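Protocadherin gamma-B3 (Homo sapiens, PDB 5K8R) probably mediates calcium-dependent cell adhesion and may help establish and maintain specific neuronal connections in the brain, this chain being its first four extracellular cadherin repeats. Local coordinates at residues E1-A6 with F87-L92; A6-L11 with L92-N97; K43-S48 with L74-V79; C66-T71 with P130-N135. All blocks are in the same frame, centred on the assembly; numbering follows the deposited sequence.

Contact 1 (E1-A6 with F87-L92); sequences EPIRYA and FHVTVL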
loop_
_atom_site.group_PDB
_atom_site.type_symbol
_atom_site.label_atom_id
_atom_site.label_comp_id
_atom_site.label_asym_id
_atom_site.label_seq_id
_atom_site.Cartn_x
_atom_site.Cartn_y
_atom_site.Cartn_z
ATOM N N GLU A 1 -30.341 -49.757 44.143
ATOM C CA GLU A 1 -30.963 -48.952 45.187
ATOM C C GLU A 1 -30.007 -47.856 45.694
ATOM O O GLU A 1 -29.816 -47.740 46.906
ATOM C CB GLU A 1 -31.422 -49.841 46.347
ATOM C CG GLU A 1 -32.715 -50.593 46.077
ATOM C CD GLU A 1 -32.484 -52.064 45.789
ATOM O OE1 GLU A 1 -31.336 -52.528 45.948
ATOM O OE2 GLU A 1 -33.451 -52.755 45.403
ATOM N N PRO A 2 -29.372 -47.011 44.776
ATOM C CA PRO A 2 -29.668 -47.232 43.352
ATOM C C PRO A 2 -28.564 -48.025 42.659
ATOM O O PRO A 2 -27.653 -48.521 43.323
ATOM C CB PRO A 2 -29.726 -45.812 42.792
ATOM C CG PRO A 2 -28.713 -45.050 43.584
ATOM C CD PRO A 2 -28.388 -45.839 44.826
ATOM N N ILE A 3 -28.650 -48.138 41.339
ATOM C CA ILE A 3 -27.654 -48.872 40.566
ATOM C C ILE A 3 -27.253 -48.104 39.312
ATOM O O ILE A 3 -28.072 -47.410 38.708
ATOM C CB ILE A 3 -28.170 -50.266 40.159
ATOM C CG1 ILE A 3 -27.108 -51.012 39.350
ATOM C CG2 ILE A 3 -29.463 -50.145 39.367
ATOM C CD1 ILE A 3 -27.195 -52.518 39.470
ATOM N N ARG A 4 -25.988 -48.230 38.925
ATOM C CA ARG A 4 -25.476 -47.547 37.741
ATOM C C ARG A 4 -24.597 -48.426 36.847
ATOM O O ARG A 4 -23.478 -48.786 37.215
ATOM C CB ARG A 4 -24.707 -46.287 38.145
ATOM C CG ARG A 4 -23.974 -45.611 36.998
ATOM C CD ARG A 4 -22.588 -45.155 37.422
ATOM N NE ARG A 4 -21.556 -46.113 37.038
ATOM C CZ ARG A 4 -20.250 -45.892 37.151
ATOM N NH1 ARG A 4 -19.812 -44.739 37.639
ATOM N NH2 ARG A 4 -19.382 -46.822 36.777
ATOM N N TYR A 5 -25.117 -48.758 35.669
ATOM C CA TYR A 5 -24.402 -49.563 34.692
ATOM C C TYR A 5 -23.525 -48.650 33.836
ATOM O O TYR A 5 -23.543 -47.426 33.971
ATOM C CB TYR A 5 -25.381 -50.366 33.833
ATOM C CG TYR A 5 -26.257 -51.311 34.624
ATOM C CD1 TYR A 5 -25.778 -52.545 35.046
ATOM C CD2 TYR A 5 -27.564 -50.972 34.947
ATOM C CE1 TYR A 5 -26.575 -53.413 35.769
ATOM C CE2 TYR A 5 -28.370 -51.834 35.669
ATOM C CZ TYR A 5 -27.870 -53.053 36.078
ATOM O OH TYR A 5 -28.668 -53.914 36.797
ATOM N N ALA A 6 -22.747 -49.258 32.944
ATOM C CA ALA A 6 -21.867 -48.502 32.058
ATOM C C ALA A 6 -21.693 -49.285 30.767
ATOM O O ALA A 6 -21.129 -50.383 30.780
ATOM C CB ALA A 6 -20.511 -48.237 32.716
ATOM N N PHE A 87 -37.445 -47.579 41.321
ATOM C CA PHE A 87 -36.068 -48.062 41.401
ATOM C C PHE A 87 -35.231 -47.227 40.444
ATOM O O PHE A 87 -35.310 -47.411 39.226
ATOM C CB PHE A 87 -35.975 -49.549 41.066
ATOM C CG PHE A 87 -36.712 -50.433 42.030
ATOM C CD1 PHE A 87 -36.116 -50.837 43.213
ATOM C CD2 PHE A 87 -38.000 -50.862 41.754
ATOM C CE1 PHE A 87 -36.790 -51.651 44.103
ATOM C CE2 PHE A 87 -38.679 -51.678 42.639
ATOM C CZ PHE A 87 -38.073 -52.072 43.816
ATOM N N HIS A 88 -34.437 -46.312 40.993
ATOM C CA HIS A 88 -33.665 -45.396 40.165
ATOM C C HIS A 88 -32.488 -46.125 39.530
ATOM O O HIS A 88 -31.712 -46.793 40.219
ATOM C CB HIS A 88 -33.172 -44.213 40.997
ATOM C CG HIS A 88 -32.559 -43.117 40.182
ATOM N ND1 HIS A 88 -33.309 -42.253 39.414
ATOM C CD2 HIS A 88 -31.267 -42.750 40.009
ATOM C CE1 HIS A 88 -32.507 -41.397 38.805
ATOM N NE2 HIS A 88 -31.263 -41.677 39.149
ATOM N N VAL A 89 -32.361 -45.996 38.212
ATOM C CA VAL A 89 -31.286 -46.620 37.452
ATOM C C VAL A 89 -30.565 -45.534 36.667
ATOM O O VAL A 89 -31.208 -44.687 36.036
ATOM C CB VAL A 89 -31.812 -47.716 36.507
ATOM C CG1 VAL A 89 -30.655 -48.396 35.787
ATOM C CG2 VAL A 89 -32.642 -48.734 37.273
ATOM N N THR A 90 -29.236 -45.557 36.715
ATOM C CA THR A 90 -28.404 -44.664 35.924
ATOM C C THR A 90 -27.475 -45.493 35.050
ATOM O O THR A 90 -26.876 -46.467 35.516
ATOM C CB THR A 90 -27.592 -43.715 36.816
ATOM O OG1 THR A 90 -26.812 -44.477 37.742
ATOM C CG2 THR A 90 -28.517 -42.797 37.594
ATOM N N VAL A 91 -27.367 -45.112 33.780
ATOM C CA VAL A 91 -26.565 -45.837 32.799
ATOM C C VAL A 91 -25.569 -44.858 32.198
ATOM O O VAL A 91 -25.961 -43.907 31.509
ATOM C CB VAL A 91 -27.428 -46.479 31.705
ATOM C CG1 VAL A 91 -26.555 -47.263 30.735
ATOM C CG2 VAL A 91 -28.490 -47.377 32.319
ATOM N N LEU A 92 -24.285 -45.118 32.422
ATOM C CA LEU A 92 -23.221 -44.292 31.868
ATOM C C LEU A 92 -22.978 -44.732 30.425
ATOM O O LEU A 92 -22.823 -45.922 30.148
ATOM C CB LEU A 92 -21.941 -44.434 32.691
ATOM C CG LEU A 92 -20.717 -43.673 32.177
ATOM C CD1 LEU A 92 -20.971 -42.173 32.197
ATOM C CD2 LEU A 92 -19.484 -44.023 32.996
#
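Tyr5 overlaps Val89 at the edge of its ring, where Val89 CG1 lies near the ring plane and 4.1 Å from Tyr5 CD2. With Tyr5 CG beside the backbone N and opposite the carbonyl carbon (chi1 -60°), the ring folds back along its own strand, and Ile3 CG1 covers one of its faces off-centre. The phenol hydroxyl is hydrogen-bonded to Asp23 of helix 20-23, while Leu20 of that helix touches Ile3, Tyr5 and Val89 together. Ile3 and Val89 run side by side in the same direction, with Ile3 CG2 4.1 Å from Val89 CG2. These residues sit on the parallel pairing of strands 3-8 and 85-94, the first and last strands of the repeat, which forms one edge of the beta sandwich of a cadherin domain. Two good backbone bonds hold the register: Thr90 N to Ile3 O at 3.0 Å and Leu92 N to Tyr5 O at 2.9 Å. On the other face of the sheet, Ala6 CB rests 4.1 Å from Leu92 CB. Pro2, which follows a cis peptide bond, brings its CB to the edge of the His88 ring, and His88 ND1 in turn is hydrogen-bonded to Glu77.

Contact 2 (A6-L11 with L92-N97); sequences AIPEEL and LIQDIN. With CA (calcium ion), chain D; CA (calcium ion), chain C; CA (calcium ion), chain B.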
loop_
_atom_site.group_PDB
_atom_site.type_symbol
_atom_site.label_atom_id
_atom_site.label_comp_id
_atom_site.label_asym_id
_atom_site.label_seq_id
_atom_site.Cartn_x
_atom_site.Cartn_y
_atom_site.Cartn_z
ATOM N N ALA A 6 -22.747 -49.258 32.944
ATOM C CA ALA A 6 -21.867 -48.502 32.058
ATOM C C ALA A 6 -21.693 -49.285 30.767
ATOM O O ALA A 6 -21.129 -50.383 30.780
ATOM C CB ALA A 6 -20.511 -48.237 32.716
ATOM N N ILE A 7 -22.177 -48.727 29.662
ATOM C CA ILE A 7 -22.131 -49.423 28.377
ATOM C C ILE A 7 -21.585 -48.485 27.308
ATOM O O ILE A 7 -21.788 -47.265 27.394
ATOM C CB ILE A 7 -23.519 -49.953 27.978
ATOM C CG1 ILE A 7 -24.543 -48.816 27.966
ATOM C CG2 ILE A 7 -23.962 -51.063 28.919
ATOM C CD1 ILE A 7 -25.916 -49.228 27.474
ATOM N N PRO A 8 -20.885 -48.994 26.298
ATOM C CA PRO A 8 -20.480 -48.136 25.183
ATOM C C PRO A 8 -21.682 -47.730 24.345
ATOM O O PRO A 8 -22.729 -48.380 24.347
ATOM C CB PRO A 8 -19.516 -49.019 24.385
ATOM C CG PRO A 8 -19.947 -50.411 24.706
ATOM C CD PRO A 8 -20.395 -50.373 26.140
ATOM N N GLU A 9 -21.518 -46.625 23.625
ATOM C CA GLU A 9 -22.574 -46.127 22.762
ATOM C C GLU A 9 -22.669 -46.967 21.489
ATOM O O GLU A 9 -21.805 -47.796 21.188
ATOM C CB GLU A 9 -22.330 -44.661 22.406
ATOM C CG GLU A 9 -20.964 -44.403 21.791
ATOM C CD GLU A 9 -20.845 -43.027 21.165
ATOM O OE1 GLU A 9 -21.874 -42.482 20.710
ATOM O OE2 GLU A 9 -19.719 -42.489 21.126
ATOM N N GLU A 10 -23.752 -46.744 20.742
ATOM C CA GLU A 10 -23.956 -47.335 19.417
ATOM C C GLU A 10 -24.016 -48.861 19.462
ATOM O O GLU A 10 -23.613 -49.534 18.510
ATOM C CB GLU A 10 -22.876 -46.876 18.433
ATOM C CG GLU A 10 -22.716 -45.365 18.331
ATOM C CD GLU A 10 -23.848 -44.697 17.570
ATOM O OE1 GLU A 10 -24.696 -45.415 16.997
ATOM O OE2 GLU A 10 -23.886 -43.449 17.541
ATOM N N LEU A 11 -24.515 -49.423 20.559
ATOM C CA LEU A 11 -24.709 -50.862 20.637
ATOM C C LEU A 11 -25.939 -51.274 19.838
ATOM O O LEU A 11 -26.899 -50.511 19.696
ATOM C CB LEU A 11 -24.861 -51.314 22.089
ATOM C CG LEU A 11 -23.624 -51.232 22.983
ATOM C CD1 LEU A 11 -23.960 -51.688 24.395
ATOM C CD2 LEU A 11 -22.489 -52.060 22.402
ATOM N N LEU A 92 -24.285 -45.118 32.422
ATOM C CA LEU A 92 -23.221 -44.292 31.868
ATOM C C LEU A 92 -22.978 -44.732 30.425
ATOM O O LEU A 92 -22.823 -45.922 30.148
ATOM C CB LEU A 92 -21.941 -44.434 32.691
ATOM C CG LEU A 92 -20.717 -43.673 32.177
ATOM C CD1 LEU A 92 -20.971 -42.173 32.197
ATOM C CD2 LEU A 92 -19.484 -44.023 32.996
ATOM N N ILE A 93 -22.952 -43.769 29.511
ATOM C CA ILE A 93 -22.753 -44.044 28.093
ATOM C C ILE A 93 -21.317 -43.675 27.742
ATOM O O ILE A 93 -20.968 -42.492 27.664
ATOM C CB ILE A 93 -23.757 -43.276 27.222
ATOM C CG1 ILE A 93 -25.189 -43.672 27.589
ATOM C CG2 ILE A 93 -23.487 -43.528 25.748
ATOM C CD1 ILE A 93 -25.458 -45.158 27.487
ATOM N N GLN A 94 -20.485 -44.690 27.527
ATOM C CA GLN A 94 -19.090 -44.464 27.179
ATOM C C GLN A 94 -18.964 -44.005 25.730
ATOM O O GLN A 94 -19.782 -44.343 24.871
ATOM C CB GLN A 94 -18.278 -45.740 27.399
ATOM C CG GLN A 94 -18.340 -46.273 28.821
ATOM C CD GLN A 94 -17.873 -47.711 28.928
ATOM O OE1 GLN A 94 -17.795 -48.425 27.928
ATOM N NE2 GLN A 94 -17.559 -48.143 30.144
ATOM N N ASP A 95 -17.919 -43.226 25.465
ATOM C CA ASP A 95 -17.685 -42.669 24.142
ATOM C C ASP A 95 -16.779 -43.581 23.327
ATOM O O ASP A 95 -15.783 -44.105 23.834
ATOM C CB ASP A 95 -17.056 -41.278 24.249
ATOM C CG ASP A 95 -16.808 -40.641 22.893
ATOM O OD1 ASP A 95 -17.713 -40.683 22.034
ATOM O OD2 ASP A 95 -15.701 -40.099 22.684
ATOM N N ILE A 96 -17.135 -43.770 22.057
ATOM C CA ILE A 96 -16.295 -44.479 21.103
ATOM C C ILE A 96 -15.879 -43.499 20.015
ATOM O O ILE A 96 -16.539 -42.487 19.768
ATOM C CB ILE A 96 -17.000 -45.709 20.494
ATOM C CG1 ILE A 96 -18.203 -45.278 19.652
ATOM C CG2 ILE A 96 -17.430 -46.674 21.589
ATOM C CD1 ILE A 96 -18.953 -46.437 19.020
ATOM N N ASN A 97 -14.759 -43.809 19.359
ATOM C CA ASN A 97 -14.217 -42.944 18.311
ATOM C C ASN A 97 -14.861 -43.319 16.978
ATOM O O ASN A 97 -14.258 -43.954 16.110
ATOM C CB ASN A 97 -12.700 -43.054 18.254
ATOM C CG ASN A 97 -12.078 -42.021 17.337
ATOM O OD1 ASN A 97 -12.576 -40.901 17.218
ATOM N ND2 ASN A 97 -10.993 -42.395 16.675
HETATM CA CA CA D . -18.373 -40.936 19.727
HETATM CA CA CA C . -21.895 -41.813 18.082
HETATM CA CA CA B . -12.924 -38.541 16.761
#
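Glu9 holds CG between its backbone N and carbonyl carbon (chi1 55°) and is extended beyond, while Asp95 turns CG away from its backbone N (chi1 -179°); together the two torsions bring their carboxylates side by side, pointing the same way. Glu9 OE2 and Asp95 OD1, 2.8 Å apart, are held together by a shared calcium ion, which Ile96 O also binds. Glu9 OE2 lies 2.5 Å from this ion, and Glu9 OE1 reaches a second calcium ion at 2.7 Å, where Glu10 OE2 joins it. Glu9 thus bridges two metals. Its OE2 also accepts the backbone N of Ile96 at 3.0 Å through the anti lone pair, a nearly straight bond (174°) that, with the two metals, helps fix the rotation of the carboxylate. Arg62 is a further partner of Glu9, Arg59 of Glu10 and Asn135 of Asp95. Pro8-Glu9-Glu10 fits the XEX motif and the run from Asp95 the DXNDN motif of cadherins; Asn97 OD1 binds a third ion. Apolar packing backs the site. Ile93 CG2 meets Glu9 CB at 3.7 Å, Ile93 CD1 meets Ile7 CG1 at 3.8 Å, and Ile96 CG1 lies 3.6 Å from Glu9 CG. An alanine in place of Ile93 lacks both CG2 and CD1, and would probably leave a gap beside Ile7 and the CB of Glu9 without its packing partner. The strand pair ends here: Ile93 also touches Leu74 of the adjoining strand 73-80, and Glu63 of helix 62-65 also binds both ions held by Glu9.

Contact 3 (K43-S48 with L74-V79); sequences KFFTVS and LEFEMV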
loop_
_atom_site.group_PDB
_atom_site.type_symbol
_atom_site.label_atom_id
_atom_site.label_comp_id
_atom_site.label_asym_id
_atom_site.label_seq_id
_atom_site.Cartn_x
_atom_site.Cartn_y
_atom_site.Cartn_z
ATOM N N LYS A 43 -37.052 -43.673 24.486
ATOM C CA LYS A 43 -37.125 -45.130 24.370
ATOM C C LYS A 43 -35.725 -45.689 24.107
ATOM O O LYS A 43 -35.396 -46.164 23.020
ATOM C CB LYS A 43 -38.095 -45.527 23.267
ATOM C CG LYS A 43 -39.478 -44.904 23.380
ATOM C CD LYS A 43 -40.364 -45.673 24.344
ATOM C CE LYS A 43 -41.796 -45.165 24.293
ATOM N NZ LYS A 43 -42.722 -46.031 25.073
ATOM N N PHE A 44 -34.889 -45.626 25.143
ATOM C CA PHE A 44 -33.506 -46.080 25.048
ATOM C C PHE A 44 -33.293 -47.485 25.596
ATOM O O PHE A 44 -32.479 -48.237 25.052
ATOM C CB PHE A 44 -32.578 -45.101 25.776
ATOM C CG PHE A 44 -32.299 -43.842 25.001
ATOM C CD1 PHE A 44 -32.195 -43.876 23.621
ATOM C CD2 PHE A 44 -32.146 -42.629 25.650
ATOM C CE1 PHE A 44 -31.939 -42.722 22.901
ATOM C CE2 PHE A 44 -31.891 -41.472 24.937
ATOM C CZ PHE A 44 -31.789 -41.519 23.560
ATOM N N PHE A 45 -34.005 -47.860 26.656
ATOM C CA PHE A 45 -33.864 -49.171 27.269
ATOM C C PHE A 45 -35.236 -49.785 27.498
ATOM O O PHE A 45 -36.236 -49.075 27.637
ATOM C CB PHE A 45 -33.112 -49.095 28.607
ATOM C CG PHE A 45 -31.790 -48.389 28.524
ATOM C CD1 PHE A 45 -31.681 -47.054 28.880
ATOM C CD2 PHE A 45 -30.658 -49.058 28.096
ATOM C CE1 PHE A 45 -30.464 -46.401 28.806
ATOM C CE2 PHE A 45 -29.440 -48.412 28.021
ATOM C CZ PHE A 45 -29.342 -47.081 28.376
ATOM N N THR A 46 -35.275 -51.116 27.538
ATOM C CA THR A 46 -36.481 -51.851 27.891
ATOM C C THR A 46 -36.115 -52.969 28.853
ATOM O O THR A 46 -35.047 -53.577 28.738
ATOM C CB THR A 46 -37.188 -52.440 26.654
ATOM O OG1 THR A 46 -36.237 -53.143 25.843
ATOM C CG2 THR A 46 -37.846 -51.342 25.829
ATOM N N VAL A 47 -37.000 -53.229 29.809
ATOM C CA VAL A 47 -36.810 -54.306 30.775
ATOM C C VAL A 47 -37.553 -55.535 30.267
ATOM O O VAL A 47 -38.749 -55.468 29.965
ATOM C CB VAL A 47 -37.304 -53.897 32.171
ATOM C CG1 VAL A 47 -37.137 -55.042 33.149
ATOM C CG2 VAL A 47 -36.556 -52.662 32.656
ATOM N N SER A 48 -36.846 -56.649 30.152
ATOM C CA SER A 48 -37.475 -57.907 29.761
ATOM C C SER A 48 -38.310 -58.423 30.925
ATOM O O SER A 48 -37.736 -58.823 31.944
ATOM C CB SER A 48 -36.414 -58.934 29.356
ATOM O OG SER A 48 -35.979 -58.724 28.025
ATOM N N LEU A 74 -27.533 -41.486 31.688
ATOM C CA LEU A 74 -28.963 -41.556 31.418
ATOM C C LEU A 74 -29.659 -42.075 32.668
ATOM O O LEU A 74 -29.442 -43.222 33.072
ATOM C CB LEU A 74 -29.257 -42.462 30.223
ATOM C CG LEU A 74 -28.804 -41.974 28.846
ATOM C CD1 LEU A 74 -29.070 -43.034 27.790
ATOM C CD2 LEU A 74 -29.500 -40.670 28.486
ATOM N N GLU A 75 -30.489 -41.234 33.276
ATOM C CA GLU A 75 -31.176 -41.564 34.516
ATOM C C GLU A 75 -32.648 -41.822 34.229
ATOM O O GLU A 75 -33.309 -41.009 33.574
ATOM C CB GLU A 75 -31.026 -40.436 35.540
ATOM C CG GLU A 75 -29.594 -39.963 35.726
ATOM C CD GLU A 75 -29.410 -39.127 36.977
ATOM O OE1 GLU A 75 -30.425 -38.705 37.569
ATOM O OE2 GLU A 75 -28.247 -38.898 37.371
ATOM N N PHE A 76 -33.157 -42.952 34.716
ATOM C CA PHE A 76 -34.565 -43.283 34.561
ATOM C C PHE A 76 -35.019 -44.076 35.780
ATOM O O PHE A 76 -34.228 -44.385 36.676
ATOM C CB PHE A 76 -34.817 -44.048 33.256
ATOM C CG PHE A 76 -34.007 -45.306 33.118
ATOM C CD1 PHE A 76 -34.480 -46.509 33.614
ATOM C CD2 PHE A 76 -32.777 -45.286 32.481
ATOM C CE1 PHE A 76 -33.738 -47.669 33.486
ATOM C CE2 PHE A 76 -32.030 -46.442 32.349
ATOM C CZ PHE A 76 -32.512 -47.635 32.851
ATOM N N GLU A 77 -36.307 -44.404 35.805
ATOM C CA GLU A 77 -36.925 -45.103 36.924
ATOM C C GLU A 77 -37.564 -46.388 36.418
ATOM O O GLU A 77 -38.392 -46.353 35.500
ATOM C CB GLU A 77 -37.974 -44.222 37.608
ATOM C CG GLU A 77 -37.437 -42.906 38.151
ATOM C CD GLU A 77 -36.770 -43.056 39.505
ATOM O OE1 GLU A 77 -36.859 -44.153 40.096
ATOM O OE2 GLU A 77 -36.160 -42.076 39.981
ATOM N N MET A 78 -37.175 -47.515 37.008
ATOM C CA MET A 78 -37.855 -48.781 36.777
ATOM C C MET A 78 -38.891 -48.976 37.875
ATOM O O MET A 78 -38.543 -49.018 39.060
ATOM C CB MET A 78 -36.872 -49.952 36.763
ATOM C CG MET A 78 -37.534 -51.288 36.449
ATOM S SD MET A 78 -36.633 -52.724 37.063
ATOM C CE MET A 78 -36.944 -52.593 38.820
ATOM N N VAL A 79 -40.156 -49.079 37.480
ATOM C CA VAL A 79 -41.244 -49.242 38.433
ATOM C C VAL A 79 -41.768 -50.670 38.537
ATOM O O VAL A 79 -41.971 -51.353 37.534
ATOM C CB VAL A 79 -42.424 -48.305 38.101
ATOM C CG1 VAL A 79 -43.011 -48.655 36.743
ATOM C CG2 VAL A 79 -43.486 -48.388 39.187
#
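Phe45 and Phe76 form the aromatic part of this contact. Their planes are inclined by 30° but slid apart, with centroids 5.4 Å from each other, so the rings barely overlap; the touch is made by Phe45 CD1 and Phe76 CE2, 3.5 Å apart. Phe76 carries CG between its backbone N and carbonyl carbon (chi1 57°), the rotation that directs its ring toward strand 45-47. Contacts between leucine and aromatic rings come next. Leu74 CD1 is shared by two neighbours, lying 3.8 Å from Phe44 CD2 and 3.8 Å from Phe45 CE1, and touches both rings, from directions roughly at right angles. Purely aliphatic packing is looser: Val47 CG2 faces Met78 CG at 4.2 Å, the two side chains crossing at about a right angle. An alanine at Phe45 would probably open a gap between the sheets, leaving Phe76 CE2 and one side of Leu74 CD1 without their packing partner. No hydrogen bond crosses, as expected for strand axes 9.6 Å apart: strand 45-47 belongs to one sheet of the first cadherin repeat and strand 73-80 to the other. Leu54, on strand 53-56, touches Phe45, Val47 and Phe76 and extends this core. On the other face of strand 73-80, Glu77 and Val79 pack against Lys340 and Leu338 of the second subunit. Within this contact the two sheets meet through apolar packing, with no polar bond between them, as is usual in the interior of a beta sandwich.

Contact 4 (C66-T71 with P130-N135); sequences CGKKST and PDVGVN. With CA (calcium ion), chain B; CA (calcium ion), chain D.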
loop_
_atom_site.group_PDB
_atom_site.type_symbol
_atom_site.label_atom_id
_atom_site.label_comp_id
_atom_site.label_asym_id
_atom_site.label_seq_id
_atom_site.Cartn_x
_atom_site.Cartn_y
_atom_site.Cartn_z
ATOM N N CYS A 66 -25.397 -36.247 24.727
ATOM C CA CYS A 66 -24.626 -35.402 25.629
ATOM C C CYS A 66 -23.717 -34.402 24.930
ATOM O O CYS A 66 -23.253 -33.462 25.581
ATOM C CB CYS A 66 -23.775 -36.262 26.576
ATOM S SG CYS A 66 -24.727 -37.283 27.730
ATOM N N GLY A 67 -23.448 -34.575 23.641
ATOM C CA GLY A 67 -22.629 -33.599 22.936
ATOM C C GLY A 67 -21.188 -33.643 23.405
ATOM O O GLY A 67 -20.548 -34.699 23.420
ATOM N N LYS A 68 -20.665 -32.481 23.793
ATOM C CA LYS A 68 -19.279 -32.351 24.219
ATOM C C LYS A 68 -19.101 -32.508 25.725
ATOM O O LYS A 68 -18.012 -32.229 26.238
ATOM C CB LYS A 68 -18.714 -31.001 23.767
ATOM C CG LYS A 68 -18.662 -30.821 22.259
ATOM C CD LYS A 68 -17.705 -31.812 21.611
ATOM C CE LYS A 68 -16.280 -31.609 22.105
ATOM N NZ LYS A 68 -15.311 -32.498 21.404
ATOM N N LYS A 69 -20.138 -32.940 26.441
ATOM C CA LYS A 69 -20.015 -33.141 27.878
ATOM C C LYS A 69 -19.030 -34.266 28.173
ATOM O O LYS A 69 -18.990 -35.279 27.470
ATOM C CB LYS A 69 -21.379 -33.460 28.491
ATOM C CG LYS A 69 -22.373 -32.310 28.432
ATOM C CD LYS A 69 -23.738 -32.730 28.955
ATOM C CE LYS A 69 -24.751 -31.604 28.817
ATOM N NZ LYS A 69 -26.110 -32.012 29.272
ATOM N N SER A 70 -18.229 -34.078 29.223
ATOM C CA SER A 70 -17.207 -35.066 29.555
ATOM C C SER A 70 -17.822 -36.389 29.994
ATOM O O SER A 70 -17.242 -37.451 29.746
ATOM C CB SER A 70 -16.286 -34.521 30.645
ATOM O OG SER A 70 -15.592 -33.371 30.195
ATOM N N THR A 71 -18.981 -36.317 30.640
ATOM C CA THR A 71 -19.679 -37.505 31.112
ATOM C C THR A 71 -21.068 -37.585 30.492
ATOM O O THR A 71 -21.697 -36.563 30.220
ATOM C CB THR A 71 -19.808 -37.513 32.646
ATOM O OG1 THR A 71 -20.249 -38.804 33.085
ATOM C CG2 THR A 71 -20.804 -36.458 33.103
ATOM N N PRO A 130 -16.773 -34.126 17.190
ATOM C CA PRO A 130 -17.895 -34.243 18.134
ATOM C C PRO A 130 -17.674 -35.269 19.232
ATOM O O PRO A 130 -18.494 -35.341 20.156
ATOM C CB PRO A 130 -19.071 -34.638 17.233
ATOM C CG PRO A 130 -18.441 -35.304 16.067
ATOM C CD PRO A 130 -17.124 -34.615 15.845
ATOM N N ASP A 131 -16.605 -36.060 19.168
ATOM C CA ASP A 131 -16.293 -36.991 20.240
ATOM C C ASP A 131 -15.749 -36.229 21.450
ATOM O O ASP A 131 -15.630 -35.000 21.449
ATOM C CB ASP A 131 -15.294 -38.041 19.757
ATOM C CG ASP A 131 -15.854 -38.913 18.647
ATOM O OD1 ASP A 131 -17.080 -39.147 18.632
ATOM O OD2 ASP A 131 -15.065 -39.366 17.790
ATOM N N VAL A 132 -15.417 -36.973 22.505
ATOM C CA VAL A 132 -14.884 -36.402 23.734
ATOM C C VAL A 132 -13.682 -37.226 24.181
ATOM O O VAL A 132 -13.416 -38.311 23.666
ATOM C CB VAL A 132 -15.938 -36.330 24.858
ATOM C CG1 VAL A 132 -17.000 -35.293 24.525
ATOM C CG2 VAL A 132 -16.570 -37.693 25.079
ATOM N N GLY A 133 -12.956 -36.685 25.157
ATOM C CA GLY A 133 -11.785 -37.380 25.667
ATOM C C GLY A 133 -10.681 -37.444 24.628
ATOM O O GLY A 133 -10.453 -36.499 23.865
ATOM N N VAL A 134 -9.984 -38.583 24.596
ATOM C CA VAL A 134 -8.918 -38.772 23.620
ATOM C C VAL A 134 -9.469 -38.956 22.213
ATOM O O VAL A 134 -8.736 -38.767 21.236
ATOM C CB VAL A 134 -8.030 -39.968 24.012
ATOM C CG1 VAL A 134 -7.354 -39.713 25.349
ATOM C CG2 VAL A 134 -8.850 -41.248 24.061
ATOM N N ASN A 135 -10.748 -39.317 22.082
ATOM C CA ASN A 135 -11.334 -39.510 20.762
ATOM C C ASN A 135 -11.478 -38.202 19.995
ATOM O O ASN A 135 -11.654 -38.232 18.772
ATOM C CB ASN A 135 -12.694 -40.198 20.885
ATOM C CG ASN A 135 -12.605 -41.550 21.564
ATOM O OD1 ASN A 135 -11.564 -42.205 21.536
ATOM N ND2 ASN A 135 -13.703 -41.976 22.180
HETATM CA CA CA B . -12.924 -38.541 16.761
HETATM CA CA CA D . -18.373 -40.936 19.727
#
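Lys68 curls over residues 130-135 to bring its amine to Asp131 O: chi1, chi2 and chi3 all lie within two degrees of -63°, and only the last bond is extended. The hydrogen bond from Lys68 NZ to Asp131 O measures 2.5 Å, short enough that its exact length is doubtful, and it arrives nearly along the C=O axis (178°). The same lysine touches Ser136 farther along. Val132 sets a methyl against the backbone carbonyls of the loop. Its CG1 lies opposite the carbonyl carbon and beside the backbone N (chi1 -69°), from where it enters the bend of the 66-71 loop, 3.6 Å from Lys69 O and 3.7 Å from Lys68 O. That bend is a type II' beta turn from Cys66 to Lys69, with Gly67 taking the positive phi and Lys69 N bonded to Cys66 O at 3.3 Å; a disulfide from Cys66 to Cys72 ties the loop to itself. Across from it, Asp131 belongs to the junction between the first two cadherin repeats, where calcium ions link one repeat to the next. Asp131 points its CB away from the turn, and its carboxylate spans two metals: Asp131 OD1 binds one calcium ion at 2.5 Å and Asp131 OD2 another at 2.5 Å. Asn135 O coordinates the second of these ions at 2.4 Å, with Asp129 and Asp186 among its other ligands.

How the contacts relate
Contacts 1 and 2 follow one another along the same parallel pair, strands 3-8 and 85-94, with centres 15 Å apart and Ala6 and Leu92 in common. Contact 3 comes between their segments in sequence and joins the sheet of strands 73-80 and 85-94 to the opposite one; its centre is about 10 Å from that of contact 1, and it touches contact 2 where Ile7 CD1 meets Phe45 CE2. Contact 4, centred about 11 Å from the centre of contact 2, alone reaches the second repeat. The two share two calcium ions, and Asp95 OD2 is probably hydrogen-bonded to Asn135 ND2. Core, strand edge and metal-bound junction thus form a continuous path from the first repeat into the second.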